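PDB 2Y2W: arabinofuranosidase from Bifidobacterium longum, which hydrolyses terminal non-reducing alpha-L-arabinofuranosyl bonds in arabinans and arabinoxylan, releasing arabinose during breakdown of plant cell walls. Local coordinates for residues 66-69 against 73-76; 100-105 against 425-430; 408-411 against 416-419. All coordinates share one frame; numbering follows the deposited sequence.

Interaction 1: 66-69 against 73-76; sequences SFVE and RCVY
Cys74 SG meets Val68, lying 3.8 Å from Val68 CA and equally far from Val68 CG1, so that the sulfur rests against both the backbone and the isopropyl group of one residue. The torsion that sets SG anti to the backbone N of Cys74 (chi1 -176°) sends it out toward Val68. Val75 follows with a single branch: its CG2 touches Val68 CG1 at 3.6 Å, the two side chains crossing at about a right angle. Beside these contacts, Glu69 O lies against two carbons, 3.4 Å from Cys74 CB and 3.6 Å from Val75 CG2. No hydrogen bond spans the two segments; they meet across van der Waals contacts and are wholly buried where they touch.

The Glu69 side chain leaves in the other direction, extended through CG, toward the probable arabinofuranose pocket. There OE2 takes hydrogen bonds from Phe115 N and Trp139 NE1, which fix the carboxylate, and OE1 receives a weak one from Gln409 NE2. Phe67, the residue before Val68 and at the end of the strand, makes a cation-pi contact with Arg109 and comes within about 3 Å of the side chain of Glu340, by similarity the nucleophile. Backbone bonds of Ser66 and Val68 to Arg109 tie the segment to the second barrel strand. In this arrangement the loop leaving the C-terminal end of the first strand of the (beta/alpha)8 barrel turns back on itself through a short helix, 75-79, and carries Glu69, a probable arabinofuranose-binding residue.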
ATOM      1  N   SER D  66       2.404   5.048 -31.717  1.00 26.16           N
ATOM      2  CA  SER D  66       2.724   6.330 -31.099  1.00 26.00           C
ATOM      3  C   SER D  66       2.177   6.397 -29.673  1.00 25.95           C
ATOM      4  O   SER D  66       1.842   5.370 -29.083  1.00 25.96           O
ATOM      5  CB  SER D  66       2.207   7.500 -31.944  1.00 25.99           C
ATOM      6  OG  SER D  66       2.695   8.738 -31.453  1.00 25.46           O
ATOM      7  N   PHE D  67       2.081   7.611 -29.136  1.00 25.88           N
ATOM      8  CA  PHE D  67       1.854   7.824 -27.718  1.00 25.83           C
ATOM      9  C   PHE D  67       1.215   9.192 -27.497  1.00 25.86           C
ATOM     10  O   PHE D  67       1.781  10.218 -27.864  1.00 25.83           O
ATOM     11  CB  PHE D  67       3.198   7.679 -26.977  1.00 25.91           C
ATOM     12  CG  PHE D  67       3.156   7.995 -25.496  1.00 25.97           C
ATOM     13  CD1 PHE D  67       2.033   7.728 -24.721  1.00 25.88           C
ATOM     14  CD2 PHE D  67       4.284   8.519 -24.871  1.00 26.05           C
ATOM     15  CE1 PHE D  67       2.022   8.009 -23.360  1.00 25.80           C
ATOM     16  CE2 PHE D  67       4.281   8.801 -23.510  1.00 26.13           C
ATOM     17  CZ  PHE D  67       3.148   8.544 -22.756  1.00 25.69           C
ATOM     18  N   VAL D  68       0.019   9.186 -26.916  1.00 25.94           N
ATOM     19  CA  VAL D  68      -0.689  10.408 -26.557  1.00 26.01           C
ATOM     20  C   VAL D  68      -0.800  10.509 -25.034  1.00 26.15           C
ATOM     21  O   VAL D  68      -1.414   9.659 -24.380  1.00 26.13           O
ATOM     22  CB  VAL D  68      -2.089  10.484 -27.229  1.00 25.98           C
ATOM     23  CG1 VAL D  68      -2.917  11.612 -26.642  1.00 25.96           C
ATOM     24  CG2 VAL D  68      -1.951  10.679 -28.725  1.00 25.85           C
ATOM     25  N   GLU D  69      -0.180  11.548 -24.481  1.00 26.20           N
ATOM     26  CA  GLU D  69      -0.225  11.812 -23.051  1.00 26.22           C
ATOM     27  C   GLU D  69      -0.972  13.114 -22.795  1.00 26.26           C
ATOM     28  O   GLU D  69      -0.931  14.036 -23.620  1.00 26.26           O
ATOM     29  CB  GLU D  69       1.196  11.892 -22.474  1.00 26.22           C
ATOM     30  CG  GLU D  69       1.262  11.969 -20.942  1.00 26.46           C
ATOM     31  CD  GLU D  69       2.683  12.034 -20.389  1.00 26.98           C
ATOM     32  OE1 GLU D  69       3.649  11.809 -21.152  1.00 27.42           O
ATOM     33  OE2 GLU D  69       2.833  12.302 -19.176  1.00 26.46           O
ATOM     34  N   ARG D  73       0.038  20.213 -24.981  1.00 26.91           N
ATOM     35  CA  ARG D  73      -1.028  20.370 -25.976  1.00 26.80           C
ATOM     36  C   ARG D  73      -1.176  19.156 -26.901  1.00 26.65           C
ATOM     37  O   ARG D  73      -1.666  19.281 -28.028  1.00 26.53           O
ATOM     38  CB  ARG D  73      -0.821  21.657 -26.790  1.00 26.81           C
ATOM     39  CG  ARG D  73      -1.010  22.936 -25.984  1.00 27.25           C
ATOM     40  CD  ARG D  73      -0.705  24.196 -26.791  1.00 28.41           C
ATOM     41  NE  ARG D  73      -1.653  24.410 -27.885  1.00 29.34           N
ATOM     42  CZ  ARG D  73      -1.331  24.433 -29.179  1.00 29.99           C
ATOM     43  NH1 ARG D  73      -0.069  24.268 -29.568  1.00 29.29           N
ATOM     44  NH2 ARG D  73      -2.275  24.630 -30.091  1.00 30.38           N
ATOM     45  N   CYS D  74      -0.757  17.987 -26.417  1.00 26.55           N
ATOM     46  CA  CYS D  74      -0.902  16.739 -27.172  1.00 26.48           C
ATOM     47  C   CYS D  74      -2.369  16.335 -27.291  1.00 26.44           C
ATOM     48  O   CYS D  74      -2.806  15.874 -28.343  1.00 26.36           O
ATOM     49  CB  CYS D  74      -0.079  15.610 -26.546  1.00 26.40           C
ATOM     50  SG  CYS D  74      -0.106  14.046 -27.483  1.00 26.50           S
ATOM     51  N   VAL D  75      -3.121  16.523 -26.207  1.00 26.52           N
ATOM     52  CA  VAL D  75      -4.554  16.238 -26.192  1.00 26.58           C
ATOM     53  C   VAL D  75      -5.354  17.506 -26.492  1.00 26.68           C
ATOM     54  O   VAL D  75      -6.079  17.571 -27.487  1.00 26.75           O
ATOM     55  CB  VAL D  75      -5.006  15.622 -24.842  1.00 26.48           C
ATOM     56  CG1 VAL D  75      -6.514  15.521 -24.774  1.00 26.36           C
ATOM     57  CG2 VAL D  75      -4.383  14.253 -24.646  1.00 26.69           C
ATOM     58  N   TYR D  76      -5.212  18.507 -25.629  1.00 26.76           N
ATOM     59  CA  TYR D  76      -5.961  19.747 -25.762  1.00 26.98           C
ATOM     60  C   TYR D  76      -5.224  20.721 -26.672  1.00 27.09           C
ATOM     61  O   TYR D  76      -4.130  21.176 -26.351  1.00 27.23           O
ATOM     62  CB  TYR D  76      -6.237  20.354 -24.383  1.00 26.97           C
ATOM     63  CG  TYR D  76      -6.925  19.391 -23.437  1.00 26.97           C
ATOM     64  CD1 TYR D  76      -8.271  19.069 -23.600  1.00 26.87           C
ATOM     65  CD2 TYR D  76      -6.225  18.791 -22.388  1.00 27.03           C
ATOM     66  CE1 TYR D  76      -8.906  18.183 -22.744  1.00 26.96           C
ATOM     67  CE2 TYR D  76      -6.854  17.896 -21.522  1.00 26.79           C
ATOM     68  CZ  TYR D  76      -8.194  17.602 -21.708  1.00 26.93           C
ATOM     69  OH  TYR D  76      -8.833  16.725 -20.866  1.00 26.87           O
TER

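Interaction 2: 100-105 against 425-430; sequences VKELGV and AWRQTT
This is a salt bridge near the protein surface, joining the last turn of helix 94-103, the helix that precedes the second barrel strand, to strand 425-427 some 320 residues later in the chain. Glu102 and Arg427 carry it by themselves. Arg427 grips the carboxylate side-on with two nitrogens, one to each oxygen: NH2 donates to Glu102 OE1 at 2.8 Å with a nearly straight bond (166°), and NE donates to Glu102 OE2, also at 2.8 Å.

Both oxygens lie close to the guanidinium plane, but the two flat groups are not coplanar, their planes standing 33° apart. The twist is unevenly shared. OE1 offers its syn lone pair, whereas OE2 is approached from above the carboxylate plane. Glu102 has CG anti to its own N (chi1 -164°) and a chain extended beyond it, which carries the carboxylate off the helix to cross the arginine chain at about a right angle. Two bonds from different nitrogens fix the guanidinium's rotation.

Leu99 touches the arginine from the helix and Tyr432 from helix 431-440, while Phe431 packs on Glu102. On the far side Arg427 NH1 has a long, weak ion pair with Glu533. The helix ends just after the glutamate in a Schellman motif: Gly104, with positive phi, sends its N to Val100 O at 3.1 Å and more weakly to Lys101 O. Here a bidentate carboxylate-guanidinium pair joins an outer helix of the (beta/alpha)8 barrel to a short hairpin strand in the connection between the eighth barrel strand and helix 431-440.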
ATOM      1  N   VAL D 100      -2.471  11.712 -39.008  1.00 28.40           N
ATOM      2  CA  VAL D 100      -2.205  10.476 -38.264  1.00 28.33           C
ATOM      3  C   VAL D 100      -2.305   9.283 -39.209  1.00 28.40           C
ATOM      4  O   VAL D 100      -1.462   8.381 -39.174  1.00 28.44           O
ATOM      5  CB  VAL D 100      -3.158  10.303 -37.045  1.00 28.35           C
ATOM      6  CG1 VAL D 100      -3.031   8.908 -36.432  1.00 27.97           C
ATOM      7  CG2 VAL D 100      -2.876  11.368 -35.992  1.00 28.09           C
ATOM      8  N   LYS D 101      -3.338   9.299 -40.051  1.00 28.47           N
ATOM      9  CA  LYS D 101      -3.516   8.307 -41.109  1.00 28.57           C
ATOM     10  C   LYS D 101      -2.315   8.322 -42.054  1.00 28.42           C
ATOM     11  O   LYS D 101      -1.741   7.275 -42.350  1.00 28.43           O
ATOM     12  CB  LYS D 101      -4.820   8.577 -41.881  1.00 28.74           C
ATOM     13  CG  LYS D 101      -5.111   7.618 -43.044  1.00 29.56           C
ATOM     14  CD  LYS D 101      -5.643   6.272 -42.564  1.00 30.91           C
ATOM     15  CE  LYS D 101      -5.995   5.358 -43.732  1.00 31.91           C
ATOM     16  NZ  LYS D 101      -4.789   4.742 -44.373  1.00 32.69           N
ATOM     17  N   GLU D 102      -1.936   9.519 -42.502  1.00 28.28           N
ATOM     18  CA  GLU D 102      -0.792   9.705 -43.394  1.00 28.25           C
ATOM     19  C   GLU D 102       0.521   9.257 -42.750  1.00 28.12           C
ATOM     20  O   GLU D 102       1.439   8.821 -43.446  1.00 28.13           O
ATOM     21  CB  GLU D 102      -0.689  11.169 -43.831  1.00 28.28           C
ATOM     22  CG  GLU D 102       0.221  11.397 -45.037  1.00 28.71           C
ATOM     23  CD  GLU D 102       0.349  12.862 -45.419  1.00 29.14           C
ATOM     24  OE1 GLU D 102      -0.690  13.555 -45.527  1.00 28.83           O
ATOM     25  OE2 GLU D 102       1.497  13.314 -45.617  1.00 29.01           O
ATOM     26  N   LEU D 103       0.598   9.364 -41.426  1.00 27.89           N
ATOM     27  CA  LEU D 103       1.788   8.958 -40.687  1.00 27.74           C
ATOM     28  C   LEU D 103       1.904   7.441 -40.553  1.00 27.68           C
ATOM     29  O   LEU D 103       3.006   6.911 -40.427  1.00 27.76           O
ATOM     30  CB  LEU D 103       1.817   9.628 -39.308  1.00 27.80           C
ATOM     31  CG  LEU D 103       3.084   9.562 -38.448  1.00 27.57           C
ATOM     32  CD1 LEU D 103       4.300  10.129 -39.173  1.00 27.55           C
ATOM     33  CD2 LEU D 103       2.854  10.292 -37.140  1.00 27.43           C
ATOM     34  N   GLY D 104       0.769   6.748 -40.580  1.00 27.68           N
ATOM     35  CA  GLY D 104       0.751   5.286 -40.530  1.00 27.59           C
ATOM     36  C   GLY D 104       0.901   4.712 -39.134  1.00 27.66           C
ATOM     37  O   GLY D 104       1.471   3.635 -38.958  1.00 27.87           O
ATOM     38  N   VAL D 105       0.392   5.435 -38.139  1.00 27.62           N
ATOM     39  CA  VAL D 105       0.362   4.958 -36.756  1.00 27.34           C
ATOM     40  C   VAL D 105      -0.711   3.874 -36.621  1.00 27.16           C
ATOM     41  O   VAL D 105      -1.834   4.042 -37.097  1.00 27.17           O
ATOM     42  CB  VAL D 105       0.089   6.115 -35.754  1.00 27.54           C
ATOM     43  CG1 VAL D 105       0.162   5.618 -34.311  1.00 27.34           C
ATOM     44  CG2 VAL D 105       1.074   7.265 -35.969  1.00 27.21           C
ATOM     45  N   ALA D 425      -2.521  22.304 -39.314  1.00 33.65           N
ATOM     46  CA  ALA D 425      -1.638  21.277 -38.788  1.00 33.40           C
ATOM     47  C   ALA D 425      -0.611  20.961 -39.866  1.00 33.34           C
ATOM     48  O   ALA D 425      -0.948  20.894 -41.052  1.00 33.44           O
ATOM     49  CB  ALA D 425      -2.421  20.041 -38.412  1.00 33.41           C
ATOM     50  N   TRP D 426       0.641  20.782 -39.457  1.00 33.16           N
ATOM     51  CA  TRP D 426       1.729  20.582 -40.411  1.00 33.03           C
ATOM     52  C   TRP D 426       2.710  19.497 -39.977  1.00 33.13           C
ATOM     53  O   TRP D 426       2.758  19.116 -38.802  1.00 33.21           O
ATOM     54  CB  TRP D 426       2.458  21.902 -40.695  1.00 32.83           C
ATOM     55  CG  TRP D 426       2.944  22.634 -39.469  1.00 32.40           C
ATOM     56  CD1 TRP D 426       2.237  23.528 -38.717  1.00 32.06           C
ATOM     57  CD2 TRP D 426       4.245  22.552 -38.872  1.00 31.48           C
ATOM     58  NE1 TRP D 426       3.011  23.998 -37.684  1.00 31.79           N
ATOM     59  CE2 TRP D 426       4.249  23.417 -37.757  1.00 31.56           C
ATOM     60  CE3 TRP D 426       5.407  21.829 -39.170  1.00 31.63           C
ATOM     61  CZ2 TRP D 426       5.371  23.582 -36.937  1.00 31.32           C
ATOM     62  CZ3 TRP D 426       6.523  21.991 -38.353  1.00 31.65           C
ATOM     63  CH2 TRP D 426       6.493  22.860 -37.248  1.00 31.35           C
ATOM     64  N   ARG D 427       3.484  19.005 -40.943  1.00 33.11           N
ATOM     65  CA  ARG D 427       4.438  17.924 -40.721  1.00 33.11           C
ATOM     66  C   ARG D 427       5.800  18.479 -40.340  1.00 33.13           C
ATOM     67  O   ARG D 427       6.309  19.395 -40.988  1.00 33.22           O
ATOM     68  CB  ARG D 427       4.583  17.071 -41.984  1.00 33.12           C
ATOM     69  CG  ARG D 427       3.282  16.524 -42.545  1.00 33.29           C
ATOM     70  CD  ARG D 427       3.428  16.207 -44.028  1.00 33.39           C
ATOM     71  NE  ARG D 427       2.153  15.844 -44.642  1.00 33.84           N
ATOM     72  CZ  ARG D 427       1.255  16.714 -45.099  1.00 33.57           C
ATOM     73  NH1 ARG D 427       1.474  18.022 -45.015  1.00 33.54           N
ATOM     74  NH2 ARG D 427       0.128  16.273 -45.640  1.00 33.48           N
ATOM     75  N   GLN D 428       6.384  17.921 -39.285  1.00 33.11           N
ATOM     76  CA  GLN D 428       7.755  18.234 -38.912  1.00 33.01           C
ATOM     77  C   GLN D 428       8.687  17.380 -39.754  1.00 32.99           C
ATOM     78  O   GLN D 428       8.233  16.497 -40.480  1.00 33.08           O
ATOM     79  CB  GLN D 428       7.995  17.982 -37.423  1.00 32.95           C
ATOM     80  CG  GLN D 428       7.233  18.922 -36.512  1.00 32.98           C
ATOM     81  CD  GLN D 428       8.089  19.466 -35.388  1.00 33.04           C
ATOM     82  OE1 GLN D 428       9.115  20.101 -35.629  1.00 33.51           O
ATOM     83  NE2 GLN D 428       7.664  19.234 -34.155  1.00 32.86           N
ATOM     84  N   THR D 429       9.986  17.639 -39.654  1.00 32.96           N
ATOM     85  CA  THR D 429      10.980  16.888 -40.421  1.00 32.98           C
ATOM     86  C   THR D 429      10.980  15.405 -40.053  1.00 33.01           C
ATOM     87  O   THR D 429      11.265  14.558 -40.898  1.00 33.11           O
ATOM     88  CB  THR D 429      12.401  17.468 -40.245  1.00 33.00           C
ATOM     89  OG1 THR D 429      12.814  17.338 -38.879  1.00 32.98           O
ATOM     90  CG2 THR D 429      12.435  18.939 -40.644  1.00 33.11           C
ATOM     91  N   THR D 430      10.647  15.105 -38.797  1.00 32.91           N
ATOM     92  CA  THR D 430      10.621  13.733 -38.282  1.00 32.93           C
ATOM     93  C   THR D 430       9.407  12.933 -38.754  1.00 32.96           C
ATOM     94  O   THR D 430       9.354  11.715 -38.575  1.00 33.03           O
ATOM     95  CB  THR D 430      10.651  13.706 -36.739  1.00 32.96           C
ATOM     96  OG1 THR D 430       9.584  14.515 -36.229  1.00 33.10           O
ATOM     97  CG2 THR D 430      11.978  14.232 -36.212  1.00 32.88           C
TER

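Interaction 3: 408-411 against 416-419; sequences AQLV and PIMA
The flat groups here are the peptide units of Gln409 and Leu410, whose carbonyl oxygens meet the puckered ring of Pro416. CD of the ring does the touching, 3.3 Å from Gln409 O and 3.8 Å from Leu410 O, so two successive carbonyls converge on one ring carbon. Leu410 O also abuts the next side chain, at 3.6 Å from Ile417 CB. The ring and the isoleucine thus share one oxygen.

Beyond it the loop comes alongside strand 417-419 at Val411. Its CA-H points at Ile417 O, a CA-H...O contact of 3.3 Å with an angle of 147° at the hydrogen. Val411 CG1, set anti to the backbone N (chi1 -170°), stands beside that carbonyl and reaches Ala419 CB at 4.0 Å. Leu410 and Ile417 meet more loosely through their CD1 methyls, at 4.4 Å.

Val96 and Leu99 of helix 94-103 and Phe431 of helix 431-440 also pack on these side chains. Gln409, preceded by a cis peptide bond, turns its side chain away from Pro416, and its side chain comes within about 5 Å of that of Tyr286, both residues being substrate-binding by similarity. The arrangement is the loop leaving the C-terminal end of the eighth strand of a (beta/alpha)8 barrel, where the active site of this fold lies, doubling back into the first strand of a small hairpin.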
ATOM      1  N   ALA D 408       7.235   8.963 -29.092  1.00 27.08           N
ATOM      2  CA  ALA D 408       6.700  10.006 -28.226  1.00 27.10           C
ATOM      3  C   ALA D 408       7.056  11.396 -28.755  1.00 27.02           C
ATOM      4  O   ALA D 408       8.232  11.691 -28.959  1.00 27.03           O
ATOM      5  CB  ALA D 408       7.224   9.827 -26.805  1.00 27.07           C
ATOM      6  N   GLN D 409       6.059  12.249 -29.002  1.00 27.00           N
ATOM      7  CA  GLN D 409       4.636  11.915 -28.900  1.00 27.03           C
ATOM      8  C   GLN D 409       3.919  12.240 -30.216  1.00 27.08           C
ATOM      9  O   GLN D 409       4.563  12.621 -31.194  1.00 27.16           O
ATOM     10  CB  GLN D 409       3.990  12.635 -27.707  1.00 27.11           C
ATOM     11  CG  GLN D 409       4.275  11.965 -26.361  1.00 27.09           C
ATOM     12  CD  GLN D 409       3.678  12.697 -25.176  1.00 27.03           C
ATOM     13  OE1 GLN D 409       2.641  13.351 -25.287  1.00 27.16           O
ATOM     14  NE2 GLN D 409       4.327  12.576 -24.025  1.00 26.94           N
ATOM     15  N   LEU D 410       2.596  12.093 -30.246  1.00 27.02           N
ATOM     16  CA  LEU D 410       1.852  12.177 -31.508  1.00 26.91           C
ATOM     17  C   LEU D 410       1.638  13.598 -32.046  1.00 26.76           C
ATOM     18  O   LEU D 410       1.867  13.851 -33.230  1.00 26.82           O
ATOM     19  CB  LEU D 410       0.516  11.429 -31.408  1.00 26.89           C
ATOM     20  CG  LEU D 410      -0.252  11.200 -32.715  1.00 27.19           C
ATOM     21  CD1 LEU D 410       0.556  10.370 -33.717  1.00 27.27           C
ATOM     22  CD2 LEU D 410      -1.599  10.552 -32.441  1.00 27.07           C
ATOM     23  N   VAL D 411       1.186  14.510 -31.188  1.00 26.49           N
ATOM     24  CA  VAL D 411       0.850  15.871 -31.620  1.00 26.28           C
ATOM     25  C   VAL D 411       1.402  16.938 -30.668  1.00 26.20           C
ATOM     26  O   VAL D 411       1.268  16.821 -29.451  1.00 25.95           O
ATOM     27  CB  VAL D 411      -0.685  16.059 -31.797  1.00 26.24           C
ATOM     28  CG1 VAL D 411      -0.999  17.392 -32.467  1.00 25.95           C
ATOM     29  CG2 VAL D 411      -1.280  14.922 -32.605  1.00 26.35           C
ATOM     30  N   PRO D 416       5.852  14.665 -34.642  1.00 28.81           N
ATOM     31  CA  PRO D 416       5.941  14.832 -36.092  1.00 29.14           C
ATOM     32  C   PRO D 416       4.812  15.716 -36.622  1.00 29.57           C
ATOM     33  O   PRO D 416       4.955  16.350 -37.666  1.00 29.51           O
ATOM     34  CB  PRO D 416       5.792  13.402 -36.618  1.00 29.12           C
ATOM     35  CG  PRO D 416       5.055  12.677 -35.557  1.00 28.90           C
ATOM     36  CD  PRO D 416       5.472  13.288 -34.267  1.00 28.77           C
ATOM     37  N   ILE D 417       3.704  15.752 -35.889  1.00 30.16           N
ATOM     38  CA  ILE D 417       2.565  16.578 -36.238  1.00 30.70           C
ATOM     39  C   ILE D 417       2.467  17.735 -35.254  1.00 31.27           C
ATOM     40  O   ILE D 417       2.344  17.527 -34.044  1.00 31.29           O
ATOM     41  CB  ILE D 417       1.245  15.771 -36.211  1.00 30.67           C
ATOM     42  CG1 ILE D 417       1.362  14.504 -37.067  1.00 30.45           C
ATOM     43  CG2 ILE D 417       0.078  16.645 -36.669  1.00 30.76           C
ATOM     44  CD1 ILE D 417       0.265  13.477 -36.810  1.00 30.15           C
ATOM     45  N   MET D 418       2.540  18.953 -35.782  1.00 31.95           N
ATOM     46  CA  MET D 418       2.303  20.155 -34.995  1.00 32.61           C
ATOM     47  C   MET D 418       0.957  20.741 -35.383  1.00 32.84           C
ATOM     48  O   MET D 418       0.627  20.801 -36.566  1.00 32.96           O
ATOM     49  CB  MET D 418       3.409  21.183 -35.230  1.00 32.81           C
ATOM     50  CG  MET D 418       4.705  20.923 -34.466  1.00 33.56           C
ATOM     51  SD  MET D 418       4.556  21.153 -32.679  1.00 35.28           S
ATOM     52  CE  MET D 418       4.238  22.913 -32.544  1.00 34.20           C
ATOM     53  N   ALA D 419       0.188  21.169 -34.387  1.00 33.23           N
ATOM     54  CA  ALA D 419      -1.139  21.736 -34.620  1.00 33.58           C
ATOM     55  C   ALA D 419      -1.300  23.082 -33.915  1.00 33.86           C
ATOM     56  O   ALA D 419      -1.194  23.167 -32.689  1.00 33.96           O
ATOM     57  CB  ALA D 419      -2.215  20.758 -34.178  1.00 33.49           C
TER

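Interactions 1 and 3 lie side by side, centres 8 Å apart, on the loops that follow the neighbouring first and eighth barrel strands. Phe67 O and Leu410 N, 3.1 Å apart, probably hydrogen-bond across this closure of the barrel, and Arg73 NH2 probably does so with Ala419 O at 3.2 Å. The two contacts include Glu69 and Gln409, both probably arabinofuranose-binding, with Glu69 OE1 3.0 Å from Gln409 NE2. Interaction 2 is centred 7 Å from interaction 3 and uses the same hairpin: Gln428 N approaches Pro416 O at 2.7 Å and Trp426 N approaches Met418 O at 2.9 Å. The salt bridge is remote from the pocket, near the surface between helix 94-103 and the hairpin.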